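PDB 1D2Z: death domain of pelle from Drosophila melanogaster, which acts as the death domain of a serine/threonine kinase of the Toll dorsoventral pathway, binding the death domain of Tube, which recruits the kinase to the plasma membrane. Local coordinates for residues Q23-L28 with G58-N63; Q35-A40 with K85-H90; T79-F84 with N91-I96. All blocks are in the same frame, centred on the assembly; numbering follows the deposited sequence.

Interaction 1: residues Q23-L28 with G58-N63; sequences QLCAHL and GRSASN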
ATOM      1  N   GLN A  23      13.169 -13.920 -13.472  1.00 29.32           N
ATOM      2  CA  GLN A  23      14.562 -13.696 -13.876  1.00 28.36           C
ATOM      3  C   GLN A  23      15.193 -12.687 -12.920  1.00 29.53           C
ATOM      4  O   GLN A  23      16.276 -12.909 -12.379  1.00 28.80           O
ATOM      5  CB  GLN A  23      14.645 -13.095 -15.279  1.00 29.99           C
ATOM      6  CG  GLN A  23      14.587 -14.074 -16.424  1.00 31.66           C
ATOM      7  CD  GLN A  23      14.799 -13.375 -17.761  1.00 32.68           C
ATOM      8  OE1 GLN A  23      14.149 -12.373 -18.057  1.00 32.73           O
ATOM      9  NE2 GLN A  23      15.727 -13.888 -18.560  1.00 26.36           N
ATOM     10  N   LEU A  24      14.496 -11.569 -12.732  1.00 29.56           N
ATOM     11  CA  LEU A  24      14.968 -10.502 -11.865  1.00 30.19           C
ATOM     12  C   LEU A  24      15.236 -10.982 -10.443  1.00 29.26           C
ATOM     13  O   LEU A  24      16.337 -10.780  -9.917  1.00 27.76           O
ATOM     14  CB  LEU A  24      13.968  -9.345 -11.856  1.00 28.25           C
ATOM     15  CG  LEU A  24      14.350  -8.100 -11.051  1.00 30.68           C
ATOM     16  CD1 LEU A  24      15.659  -7.484 -11.564  1.00 29.78           C
ATOM     17  CD2 LEU A  24      13.209  -7.098 -11.132  1.00 30.73           C
ATOM     18  N   CYS A  25      14.252 -11.649  -9.844  1.00 27.10           N
ATOM     19  CA  CYS A  25      14.404 -12.131  -8.479  1.00 28.01           C
ATOM     20  C   CYS A  25      15.493 -13.180  -8.332  1.00 28.56           C
ATOM     21  O   CYS A  25      16.256 -13.145  -7.365  1.00 26.83           O
ATOM     22  CB  CYS A  25      13.065 -12.606  -7.907  1.00 27.26           C
ATOM     23  SG  CYS A  25      11.902 -11.238  -7.726  1.00 28.88           S
ATOM     24  N   ALA A  26      15.594 -14.093  -9.297  1.00 27.25           N
ATOM     25  CA  ALA A  26      16.642 -15.114  -9.252  1.00 28.59           C
ATOM     26  C   ALA A  26      18.016 -14.418  -9.267  1.00 28.96           C
ATOM     27  O   ALA A  26      18.920 -14.790  -8.521  1.00 30.40           O
ATOM     28  CB  ALA A  26      16.515 -16.076 -10.448  1.00 28.23           C
ATOM     29  N   HIS A  27      18.142 -13.379 -10.087  1.00 29.12           N
ATOM     30  CA  HIS A  27      19.382 -12.619 -10.207  1.00 28.11           C
ATOM     31  C   HIS A  27      19.721 -11.870  -8.910  1.00 29.64           C
ATOM     32  O   HIS A  27      20.837 -11.962  -8.410  1.00 29.22           O
ATOM     33  CB  HIS A  27      19.280 -11.639 -11.378  1.00 25.94           C
ATOM     34  CG  HIS A  27      20.380 -10.628 -11.422  1.00 28.51           C
ATOM     35  ND1 HIS A  27      21.704 -10.972 -11.599  1.00 30.83           N
ATOM     36  CD2 HIS A  27      20.354  -9.279 -11.300  1.00 30.56           C
ATOM     37  CE1 HIS A  27      22.446  -9.879 -11.587  1.00 29.53           C
ATOM     38  NE2 HIS A  27      21.651  -8.837 -11.407  1.00 30.93           N
ATOM     39  N   LEU A  28      18.745 -11.144  -8.370  1.00 28.45           N
ATOM     40  CA  LEU A  28      18.937 -10.383  -7.135  1.00 29.87           C
ATOM     41  C   LEU A  28      19.212 -11.299  -5.936  1.00 31.24           C
ATOM     42  O   LEU A  28      19.962 -10.937  -5.027  1.00 30.71           O
ATOM     43  CB  LEU A  28      17.713  -9.496  -6.877  1.00 27.06           C
ATOM     44  CG  LEU A  28      17.407  -8.433  -7.939  1.00 26.53           C
ATOM     45  CD1 LEU A  28      16.054  -7.795  -7.633  1.00 28.34           C
ATOM     46  CD2 LEU A  28      18.508  -7.368  -7.979  1.00 26.07           C
ATOM     47  N   GLY A  58      13.011 -20.721   2.719  1.00 51.26           N
ATOM     48  CA  GLY A  58      13.332 -21.136   1.360  1.00 50.99           C
ATOM     49  C   GLY A  58      12.737 -20.334   0.210  1.00 49.42           C
ATOM     50  O   GLY A  58      12.873 -20.725  -0.948  1.00 49.63           O
ATOM     51  N   ARG A  59      12.079 -19.218   0.512  1.00 47.93           N
ATOM     52  CA  ARG A  59      11.486 -18.388  -0.531  1.00 45.33           C
ATOM     53  C   ARG A  59      12.412 -17.264  -0.986  1.00 41.34           C
ATOM     54  O   ARG A  59      13.402 -16.946  -0.324  1.00 41.36           O
ATOM     55  CB  ARG A  59      10.139 -17.826  -0.076  1.00 48.78           C
ATOM     56  CG  ARG A  59       9.098 -18.901   0.181  1.00 55.16           C
ATOM     57  CD  ARG A  59       7.698 -18.322   0.281  1.00 59.30           C
ATOM     58  NE  ARG A  59       6.693 -19.359   0.511  1.00 64.14           N
ATOM     59  CZ  ARG A  59       6.398 -19.876   1.703  1.00 66.07           C
ATOM     60  NH1 ARG A  59       7.029 -19.457   2.795  1.00 65.87           N
ATOM     61  NH2 ARG A  59       5.470 -20.818   1.805  1.00 65.51           N
ATOM     62  N   SER A  60      12.092 -16.678  -2.134  1.00 35.49           N
ATOM     63  CA  SER A  60      12.886 -15.594  -2.694  1.00 31.77           C
ATOM     64  C   SER A  60      12.822 -14.325  -1.850  1.00 31.39           C
ATOM     65  O   SER A  60      11.745 -13.763  -1.622  1.00 31.72           O
ATOM     66  CB  SER A  60      12.433 -15.286  -4.119  1.00 30.80           C
ATOM     67  OG  SER A  60      13.021 -14.083  -4.583  1.00 28.01           O
ATOM     68  N   ALA A  61      13.990 -13.869  -1.413  1.00 27.73           N
ATOM     69  CA  ALA A  61      14.082 -12.664  -0.599  1.00 29.20           C
ATOM     70  C   ALA A  61      13.740 -11.420  -1.410  1.00 28.55           C
ATOM     71  O   ALA A  61      13.013 -10.544  -0.942  1.00 26.76           O
ATOM     72  CB  ALA A  61      15.480 -12.541   0.003  1.00 27.45           C
ATOM     73  N   SER A  62      14.215 -11.366  -2.651  1.00 26.67           N
ATOM     74  CA  SER A  62      13.957 -10.201  -3.485  1.00 26.26           C
ATOM     75  C   SER A  62      12.498 -10.137  -3.913  1.00 25.51           C
ATOM     76  O   SER A  62      11.940  -9.051  -4.028  1.00 23.90           O
ATOM     77  CB  SER A  62      14.882 -10.179  -4.701  1.00 27.25           C
ATOM     78  OG  SER A  62      14.585 -11.260  -5.563  1.00 32.09           O
ATOM     79  N   ASN A  63      11.878 -11.292  -4.144  1.00 24.80           N
ATOM     80  CA  ASN A  63      10.464 -11.304  -4.527  1.00 27.23           C
ATOM     81  C   ASN A  63       9.628 -10.724  -3.384  1.00 26.56           C
ATOM     82  O   ASN A  63       8.663  -9.993  -3.614  1.00 26.62           O
ATOM     83  CB  ASN A  63       9.984 -12.722  -4.842  1.00 28.13           C
ATOM     84  CG  ASN A  63       8.518 -12.760  -5.226  1.00 30.98           C
ATOM     85  OD1 ASN A  63       8.099 -12.104  -6.183  1.00 27.85           O
ATOM     86  ND2 ASN A  63       7.724 -13.508  -4.465  1.00 30.65           N
TER

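Interaction 2: residues Q35-A40 with K85-H90; sequences QQLATA and KKLKLH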
ATOM      1  N   GLN A  35      18.883  -7.024   1.523  1.00 32.16           N
ATOM      2  CA  GLN A  35      19.109  -6.139   2.669  1.00 35.75           C
ATOM      3  C   GLN A  35      19.523  -4.751   2.191  1.00 34.92           C
ATOM      4  O   GLN A  35      19.095  -3.738   2.747  1.00 36.39           O
ATOM      5  CB  GLN A  35      20.157  -6.747   3.620  1.00 38.98           C
ATOM      6  CG  GLN A  35      20.513  -5.899   4.842  1.00 46.56           C
ATOM      7  CD  GLN A  35      19.331  -5.640   5.781  1.00 49.21           C
ATOM      8  OE1 GLN A  35      19.151  -6.340   6.778  1.00 52.28           O
ATOM      9  NE2 GLN A  35      18.548  -4.607   5.481  1.00 51.50           N
ATOM     10  N   GLN A  36      20.311  -4.710   1.123  1.00 31.44           N
ATOM     11  CA  GLN A  36      20.754  -3.449   0.551  1.00 34.16           C
ATOM     12  C   GLN A  36      19.541  -2.719  -0.047  1.00 33.48           C
ATOM     13  O   GLN A  36      19.399  -1.505   0.108  1.00 29.27           O
ATOM     14  CB  GLN A  36      21.814  -3.713  -0.522  1.00 38.23           C
ATOM     15  CG  GLN A  36      22.625  -2.504  -0.916  1.00 44.36           C
ATOM     16  CD  GLN A  36      23.788  -2.855  -1.830  1.00 50.91           C
ATOM     17  OE1 GLN A  36      24.403  -3.917  -1.697  1.00 55.66           O
ATOM     18  NE2 GLN A  36      24.095  -1.963  -2.762  1.00 51.61           N
ATOM     19  N   LEU A  37      18.659  -3.469  -0.713  1.00 29.62           N
ATOM     20  CA  LEU A  37      17.457  -2.891  -1.304  1.00 28.07           C
ATOM     21  C   LEU A  37      16.554  -2.326  -0.199  1.00 28.23           C
ATOM     22  O   LEU A  37      16.106  -1.184  -0.278  1.00 30.59           O
ATOM     23  CB  LEU A  37      16.685  -3.949  -2.107  1.00 26.99           C
ATOM     24  CG  LEU A  37      17.312  -4.492  -3.400  1.00 28.11           C
ATOM     25  CD1 LEU A  37      16.528  -5.711  -3.888  1.00 26.13           C
ATOM     26  CD2 LEU A  37      17.342  -3.406  -4.464  1.00 24.80           C
ATOM     27  N   ALA A  38      16.309  -3.132   0.830  1.00 26.54           N
ATOM     28  CA  ALA A  38      15.462  -2.743   1.951  1.00 30.19           C
ATOM     29  C   ALA A  38      15.997  -1.515   2.676  1.00 30.69           C
ATOM     30  O   ALA A  38      15.238  -0.610   3.020  1.00 28.84           O
ATOM     31  CB  ALA A  38      15.314  -3.901   2.922  1.00 31.18           C
ATOM     32  N   THR A  39      17.310  -1.472   2.877  1.00 31.90           N
ATOM     33  CA  THR A  39      17.928  -0.338   3.560  1.00 33.38           C
ATOM     34  C   THR A  39      17.838   0.931   2.717  1.00 32.18           C
ATOM     35  O   THR A  39      17.513   2.002   3.235  1.00 31.52           O
ATOM     36  CB  THR A  39      19.405  -0.623   3.925  1.00 32.23           C
ATOM     37  OG1 THR A  39      19.462  -1.752   4.804  1.00 34.85           O
ATOM     38  CG2 THR A  39      20.036   0.590   4.623  1.00 32.87           C
ATOM     39  N   ALA A  40      18.067   0.786   1.411  1.00 29.04           N
ATOM     40  CA  ALA A  40      18.032   1.916   0.488  1.00 28.93           C
ATOM     41  C   ALA A  40      16.688   2.640   0.427  1.00 30.08           C
ATOM     42  O   ALA A  40      16.646   3.848   0.198  1.00 30.87           O
ATOM     43  CB  ALA A  40      18.456   1.474  -0.911  1.00 27.57           C
ATOM     44  N   LYS A  85      19.602   1.667 -10.373  1.00 35.86           N
ATOM     45  CA  LYS A  85      20.595   2.629 -10.845  1.00 40.23           C
ATOM     46  C   LYS A  85      21.377   3.228  -9.678  1.00 41.28           C
ATOM     47  O   LYS A  85      22.605   3.335  -9.739  1.00 40.46           O
ATOM     48  CB  LYS A  85      19.924   3.741 -11.657  1.00 40.95           C
ATOM     49  CG  LYS A  85      20.897   4.754 -12.254  1.00 43.26           C
ATOM     50  CD  LYS A  85      20.164   5.841 -13.025  1.00 44.29           C
ATOM     51  CE  LYS A  85      21.132   6.862 -13.632  1.00 46.96           C
ATOM     52  NZ  LYS A  85      21.856   7.677 -12.611  1.00 47.16           N
ATOM     53  N   LYS A  86      20.665   3.576  -8.606  1.00 40.90           N
ATOM     54  CA  LYS A  86      21.293   4.157  -7.421  1.00 43.29           C
ATOM     55  C   LYS A  86      22.224   3.164  -6.733  1.00 42.84           C
ATOM     56  O   LYS A  86      23.271   3.545  -6.212  1.00 43.94           O
ATOM     57  CB  LYS A  86      20.227   4.667  -6.436  1.00 47.17           C
ATOM     58  CG  LYS A  86      20.809   5.288  -5.166  1.00 51.75           C
ATOM     59  CD  LYS A  86      19.853   6.264  -4.482  1.00 54.25           C
ATOM     60  CE  LYS A  86      18.713   5.566  -3.761  1.00 55.82           C
ATOM     61  NZ  LYS A  86      17.907   6.568  -3.000  1.00 55.50           N
ATOM     62  N   LEU A  87      21.849   1.887  -6.744  1.00 40.93           N
ATOM     63  CA  LEU A  87      22.662   0.852  -6.119  1.00 39.19           C
ATOM     64  C   LEU A  87      23.613   0.197  -7.123  1.00 39.89           C
ATOM     65  O   LEU A  87      24.258  -0.806  -6.816  1.00 37.49           O
ATOM     66  CB  LEU A  87      21.761  -0.215  -5.495  1.00 41.31           C
ATOM     67  CG  LEU A  87      20.872   0.202  -4.318  1.00 42.89           C
ATOM     68  CD1 LEU A  87      20.023  -0.981  -3.871  1.00 39.02           C
ATOM     69  CD2 LEU A  87      21.734   0.708  -3.170  1.00 42.44           C
ATOM     70  N   LYS A  88      23.725   0.807  -8.300  1.00 39.59           N
ATOM     71  CA  LYS A  88      24.557   0.310  -9.398  1.00 42.74           C
ATOM     72  C   LYS A  88      24.398  -1.177  -9.732  1.00 41.55           C
ATOM     73  O   LYS A  88      25.376  -1.909  -9.903  1.00 42.23           O
ATOM     74  CB  LYS A  88      26.038   0.717  -9.258  1.00 46.34           C
ATOM     75  CG  LYS A  88      26.661   0.589  -7.878  1.00 51.52           C
ATOM     76  CD  LYS A  88      28.143   0.950  -7.910  1.00 54.11           C
ATOM     77  CE  LYS A  88      28.386   2.328  -8.520  1.00 55.59           C
ATOM     78  NZ  LYS A  88      27.785   3.443  -7.733  1.00 56.69           N
ATOM     79  N   LEU A  89      23.141  -1.614  -9.789  1.00 40.06           N
ATOM     80  CA  LEU A  89      22.803  -2.990 -10.142  1.00 37.77           C
ATOM     81  C   LEU A  89      22.432  -2.938 -11.626  1.00 36.41           C
ATOM     82  O   LEU A  89      21.263  -3.035 -11.999  1.00 35.36           O
ATOM     83  CB  LEU A  89      21.629  -3.480  -9.289  1.00 35.62           C
ATOM     84  CG  LEU A  89      21.917  -3.547  -7.784  1.00 37.56           C
ATOM     85  CD1 LEU A  89      20.644  -3.845  -7.005  1.00 35.36           C
ATOM     86  CD2 LEU A  89      22.988  -4.598  -7.505  1.00 35.06           C
ATOM     87  N   HIS A  90      23.452  -2.752 -12.462  1.00 36.56           N
ATOM     88  CA  HIS A  90      23.281  -2.628 -13.911  1.00 35.87           C
ATOM     89  C   HIS A  90      22.647  -3.817 -14.615  1.00 32.67           C
ATOM     90  O   HIS A  90      21.836  -3.634 -15.524  1.00 32.31           O
ATOM     91  CB  HIS A  90      24.615  -2.247 -14.568  1.00 40.46           C
ATOM     92  CG  HIS A  90      25.189  -0.968 -14.041  1.00 42.82           C
ATOM     93  ND1 HIS A  90      24.645   0.265 -14.332  1.00 43.70           N
ATOM     94  CD2 HIS A  90      26.202  -0.737 -13.173  1.00 44.64           C
ATOM     95  CE1 HIS A  90      25.292   1.199 -13.658  1.00 43.64           C
ATOM     96  NE2 HIS A  90      26.241   0.617 -12.947  1.00 46.20           N
TER

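Interaction 3: residues T79-F84 with N91-I96; sequences TLFALF and NAMRLI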
ATOM      1  N   THR A  79      10.533   3.407 -11.239  1.00 29.16           N
ATOM      2  CA  THR A  79      11.077   3.707  -9.917  1.00 29.87           C
ATOM      3  C   THR A  79      12.016   2.581  -9.479  1.00 28.01           C
ATOM      4  O   THR A  79      13.055   2.835  -8.875  1.00 27.09           O
ATOM      5  CB  THR A  79       9.949   3.956  -8.889  1.00 29.39           C
ATOM      6  OG1 THR A  79       9.165   5.070  -9.334  1.00 28.11           O
ATOM      7  CG2 THR A  79      10.519   4.286  -7.509  1.00 29.74           C
ATOM      8  N   LEU A  80      11.675   1.349  -9.854  1.00 29.27           N
ATOM      9  CA  LEU A  80      12.503   0.184  -9.546  1.00 30.14           C
ATOM     10  C   LEU A  80      13.824   0.312 -10.323  1.00 30.49           C
ATOM     11  O   LEU A  80      14.902   0.023  -9.795  1.00 29.63           O
ATOM     12  CB  LEU A  80      11.774  -1.104  -9.950  1.00 29.02           C
ATOM     13  CG  LEU A  80      12.521  -2.419  -9.711  1.00 28.70           C
ATOM     14  CD1 LEU A  80      12.786  -2.623  -8.206  1.00 29.57           C
ATOM     15  CD2 LEU A  80      11.701  -3.569 -10.271  1.00 26.53           C
ATOM     16  N   PHE A  81      13.721   0.752 -11.574  1.00 30.95           N
ATOM     17  CA  PHE A  81      14.875   0.967 -12.447  1.00 32.80           C
ATOM     18  C   PHE A  81      15.818   1.986 -11.779  1.00 35.11           C
ATOM     19  O   PHE A  81      17.026   1.756 -11.681  1.00 35.16           O
ATOM     20  CB  PHE A  81      14.379   1.482 -13.805  1.00 33.46           C
ATOM     21  CG  PHE A  81      15.443   1.556 -14.871  1.00 37.81           C
ATOM     22  CD1 PHE A  81      15.823   0.415 -15.579  1.00 37.07           C
ATOM     23  CD2 PHE A  81      16.034   2.775 -15.198  1.00 38.18           C
ATOM     24  CE1 PHE A  81      16.776   0.490 -16.604  1.00 37.15           C
ATOM     25  CE2 PHE A  81      16.988   2.862 -16.222  1.00 40.25           C
ATOM     26  CZ  PHE A  81      17.357   1.715 -16.925  1.00 38.05           C
ATOM     27  N   ALA A  82      15.245   3.079 -11.270  1.00 34.30           N
ATOM     28  CA  ALA A  82      16.013   4.126 -10.595  1.00 34.36           C
ATOM     29  C   ALA A  82      16.707   3.615  -9.332  1.00 33.69           C
ATOM     30  O   ALA A  82      17.832   4.027  -9.023  1.00 33.40           O
ATOM     31  CB  ALA A  82      15.111   5.317 -10.259  1.00 36.24           C
ATOM     32  N   LEU A  83      16.042   2.723  -8.598  1.00 32.74           N
ATOM     33  CA  LEU A  83      16.621   2.150  -7.387  1.00 30.90           C
ATOM     34  C   LEU A  83      17.841   1.320  -7.762  1.00 33.14           C
ATOM     35  O   LEU A  83      18.885   1.404  -7.113  1.00 31.91           O
ATOM     36  CB  LEU A  83      15.608   1.274  -6.649  1.00 29.66           C
ATOM     37  CG  LEU A  83      16.128   0.462  -5.452  1.00 31.12           C
ATOM     38  CD1 LEU A  83      16.682   1.381  -4.359  1.00 31.39           C
ATOM     39  CD2 LEU A  83      15.013  -0.415  -4.893  1.00 29.94           C
ATOM     40  N   PHE A  84      17.693   0.495  -8.795  1.00 32.76           N
ATOM     41  CA  PHE A  84      18.795  -0.336  -9.264  1.00 34.08           C
ATOM     42  C   PHE A  84      19.946   0.581  -9.685  1.00 34.01           C
ATOM     43  O   PHE A  84      21.108   0.327  -9.358  1.00 31.63           O
ATOM     44  CB  PHE A  84      18.353  -1.194 -10.458  1.00 32.48           C
ATOM     45  CG  PHE A  84      17.361  -2.270 -10.111  1.00 32.50           C
ATOM     46  CD1 PHE A  84      17.309  -2.807  -8.826  1.00 27.36           C
ATOM     47  CD2 PHE A  84      16.503  -2.778 -11.087  1.00 31.68           C
ATOM     48  CE1 PHE A  84      16.420  -3.843  -8.521  1.00 27.86           C
ATOM     49  CE2 PHE A  84      15.613  -3.811 -10.795  1.00 30.94           C
ATOM     50  CZ  PHE A  84      15.570  -4.345  -9.509  1.00 26.57           C
ATOM     51  N   ASN A  91      23.024  -5.029 -14.224  1.00 30.59           N
ATOM     52  CA  ASN A  91      22.428  -6.206 -14.842  1.00 31.61           C
ATOM     53  C   ASN A  91      20.956  -6.342 -14.448  1.00 31.51           C
ATOM     54  O   ASN A  91      20.166  -6.924 -15.185  1.00 32.22           O
ATOM     55  CB  ASN A  91      23.222  -7.469 -14.517  1.00 35.37           C
ATOM     56  CG  ASN A  91      24.436  -7.631 -15.421  1.00 37.76           C
ATOM     57  OD1 ASN A  91      24.317  -7.608 -16.647  1.00 39.92           O
ATOM     58  ND2 ASN A  91      25.608  -7.790 -14.819  1.00 39.04           N
ATOM     59  N   ALA A  92      20.587  -5.779 -13.298  1.00 30.57           N
ATOM     60  CA  ALA A  92      19.197  -5.808 -12.841  1.00 30.88           C
ATOM     61  C   ALA A  92      18.414  -4.843 -13.736  1.00 29.87           C
ATOM     62  O   ALA A  92      17.327  -5.168 -14.214  1.00 27.25           O
ATOM     63  CB  ALA A  92      19.097  -5.389 -11.368  1.00 28.73           C
ATOM     64  N   MET A  93      19.006  -3.676 -13.993  1.00 30.03           N
ATOM     65  CA  MET A  93      18.407  -2.665 -14.866  1.00 31.09           C
ATOM     66  C   MET A  93      18.181  -3.241 -16.270  1.00 31.72           C
ATOM     67  O   MET A  93      17.139  -3.017 -16.886  1.00 31.55           O
ATOM     68  CB  MET A  93      19.329  -1.448 -14.979  1.00 29.94           C
ATOM     69  CG  MET A  93      19.505  -0.665 -13.691  1.00 35.43           C
ATOM     70  SD  MET A  93      20.928   0.433 -13.738  1.00 39.51           S
ATOM     71  CE  MET A  93      20.335   1.701 -14.789  1.00 34.68           C
ATOM     72  N   ARG A  94      19.162  -3.986 -16.773  1.00 32.75           N
ATOM     73  CA  ARG A  94      19.047  -4.561 -18.108  1.00 33.86           C
ATOM     74  C   ARG A  94      17.887  -5.549 -18.200  1.00 32.92           C
ATOM     75  O   ARG A  94      17.168  -5.568 -19.199  1.00 32.15           O
ATOM     76  CB  ARG A  94      20.353  -5.237 -18.529  1.00 35.94           C
ATOM     77  CG  ARG A  94      20.519  -5.333 -20.040  1.00 42.62           C
ATOM     78  CD  ARG A  94      21.849  -5.969 -20.422  1.00 44.94           C
ATOM     79  NE  ARG A  94      21.919  -7.324 -19.897  1.00 49.03           N
ATOM     80  CZ  ARG A  94      21.419  -8.395 -20.505  1.00 50.87           C
ATOM     81  NH1 ARG A  94      20.826  -8.296 -21.691  1.00 51.64           N
ATOM     82  NH2 ARG A  94      21.394  -9.546 -19.860  1.00 45.75           N
ATOM     83  N   LEU A  95      17.683  -6.336 -17.144  1.00 31.80           N
ATOM     84  CA  LEU A  95      16.607  -7.321 -17.126  1.00 31.71           C
ATOM     85  C   LEU A  95      15.213  -6.714 -17.253  1.00 32.18           C
ATOM     86  O   LEU A  95      14.288  -7.375 -17.733  1.00 30.77           O
ATOM     87  CB  LEU A  95      16.699  -8.205 -15.875  1.00 32.93           C
ATOM     88  CG  LEU A  95      17.812  -9.256 -15.915  1.00 33.01           C
ATOM     89  CD1 LEU A  95      17.886  -9.996 -14.585  1.00 33.92           C
ATOM     90  CD2 LEU A  95      17.569 -10.232 -17.069  1.00 30.96           C
ATOM     91  N   ILE A  96      15.066  -5.460 -16.828  1.00 31.02           N
ATOM     92  CA  ILE A  96      13.774  -4.783 -16.916  1.00 31.04           C
ATOM     93  C   ILE A  96      13.755  -3.631 -17.922  1.00 32.61           C
ATOM     94  O   ILE A  96      12.808  -2.844 -17.943  1.00 30.45           O
ATOM     95  CB  ILE A  96      13.301  -4.239 -15.535  1.00 32.99           C
ATOM     96  CG1 ILE A  96      14.354  -3.307 -14.929  1.00 29.90           C
ATOM     97  CG2 ILE A  96      12.962  -5.389 -14.602  1.00 28.64           C
ATOM     98  CD1 ILE A  96      13.834  -2.493 -13.744  1.00 31.83           C
TER

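Interaction 1: residues Q23-L28 with G58-N63
The serine-capped start of helix 61-73 docks here against C25 and L28 of helix 18-31, within the six-helix bundle of the death domain. S60 is the N-cap: its OG accepts from N63 N at 3.0 Å, closing off the first turn with a fairly straight N-H...O angle of 157°. With its OG anti to the backbone N (chi1 169°), S60 also presents this oxygen to the neighbouring helix, where it lies 3.6 Å from C25 CB. The same OG is hydrogen-bonded to D29 OD2, while S62 OG pairs with D29 OD1, so one carboxylate bridges both serines. The N-terminal end of the helix is likely to stabilise that negative charge. With an alanine here in place of S60, N63 N is likely to lose its cap and D29 one of its two serine partners, leaving the carboxylate freer to turn.

S62 holds OG between its own backbone N and carbonyl carbon (chi1 66°), which brings the hydroxyl right up to helix 18-31. There OG lies 3.0 Å from C25 CA and 3.1 Å from C25 O, a tight fit, although its single proton may go to D29 instead of this carbonyl. S62 also makes an apolar contact, its CB packed 3.6 Å from L28 CB. The amide of N63 is engaged by R21, whose NE donates to OD1, while its backbone and CB lie against C25: the sulfur SG of C25 rests 3.5 Å from N63 CA and 3.8 Å from N63 CB.

Interaction 2: residues Q35-A40 with K85-H90
L87 pushes its isobutyl group against the side of helix 34-40, where Q36 overlaps it from the opposite direction. The Q36 chain is extended beyond CG, and its amide NE2 lies 3.6 Å from L87 CD2, so the glutamine lies against the leucine with both its methylene CG and its amide end. A40 CB lies against the fork of L87, 4.1 Å from L87 CD2 and hardly farther from CD1. CD1 also meets L37: CG of L37 sits beside its backbone N (chi1 -68°), and the side chain brings CD2 to 3.7 Å from L87 CD1. L37 CD2 also meets the end of L89, 4.2 Å from L89 CD1.

Both leucines follow the end of helix 77-86, on either side of K88 in sequence. L87 is the first residue to leave helical geometry, and K88, with positive phi, is the C-prime residue of a Schellman motif that turns the chain toward the next helix of the death domain. Both leucines direct their CB toward helix 34-40, and L83 and F84 of helix 77-86 continue the apolar patch inward, against L37 and A40 and against L89 respectively.

Across these segments the join rests on methyl packing, with the exposed Q36 and K86 along its solvent side. Its strength should thus come mainly from shape fit and burial of the leucine branches rather than from directional polar bonds.

Interaction 3: residues T79-F84 with N91-I96
F81 and F84 of helix 77-86 pack against A92, M93 and I96 in an antiparallel helical hairpin of the death-domain bundle, the axes of the two segments running at 161° to each other and 9.0 Å apart at closest approach. The two phenylalanines leave the helix differently. F81 carries its ring anti to the backbone N (chi1 -172°), swinging it across so that CE1 comes within 3.6 Å of M93 CB. F84 has its ring on the other side, beside the backbone N, and lays one face against A92: the methyl CB sits almost on the ring normal, 3.7 Å from the centroid, a clear CH-pi contact. L80 O of its own helix lies over the opposite face, offset toward the rim.

M93 passes F84 at its CB and crosses F81 at about a right angle. Its CG packs 3.5 Å from F84 CB, and a bend at its third torsion then folds the terminal methyl CE over the face of F81, 4.1 Å from the ring centroid. SD stands farther above the same ring, 5.2 Å from its centroid, in a Met-aromatic arrangement. F81 also packs on L149 of the Tube death domain, which connects this buried hairpin with the partner protein.

I96 places CG1 between its backbone N and carbonyl carbon (chi1 56°), which sends CD1 inward between the aromatics. That one methyl meets both rings at their edges, and it lies 3.7 Å from F84 CE2 and 4.2 Å from L80 CD2.

All three contacts belong to one death-domain bundle. Interactions 2 and 3 share helix 77-86, with centres about 9 Å apart, whereas interaction 1 lies about 14 Å from the centre of each. Along the chain, interaction 1 closes before interaction 3 opens, while interaction 2 alternates with both, so helices distant in sequence are interleaved. F84 O and L89 N link interactions 3 and 2 by a probable hydrogen bond, and K85 CA packs against M93 SD. Helix 18-31 reaches both others, through L24 on F84, H27 on L95 and L28 on L89. The core is thereby continuous up to helix 77-86, several of whose residues pack against Tube.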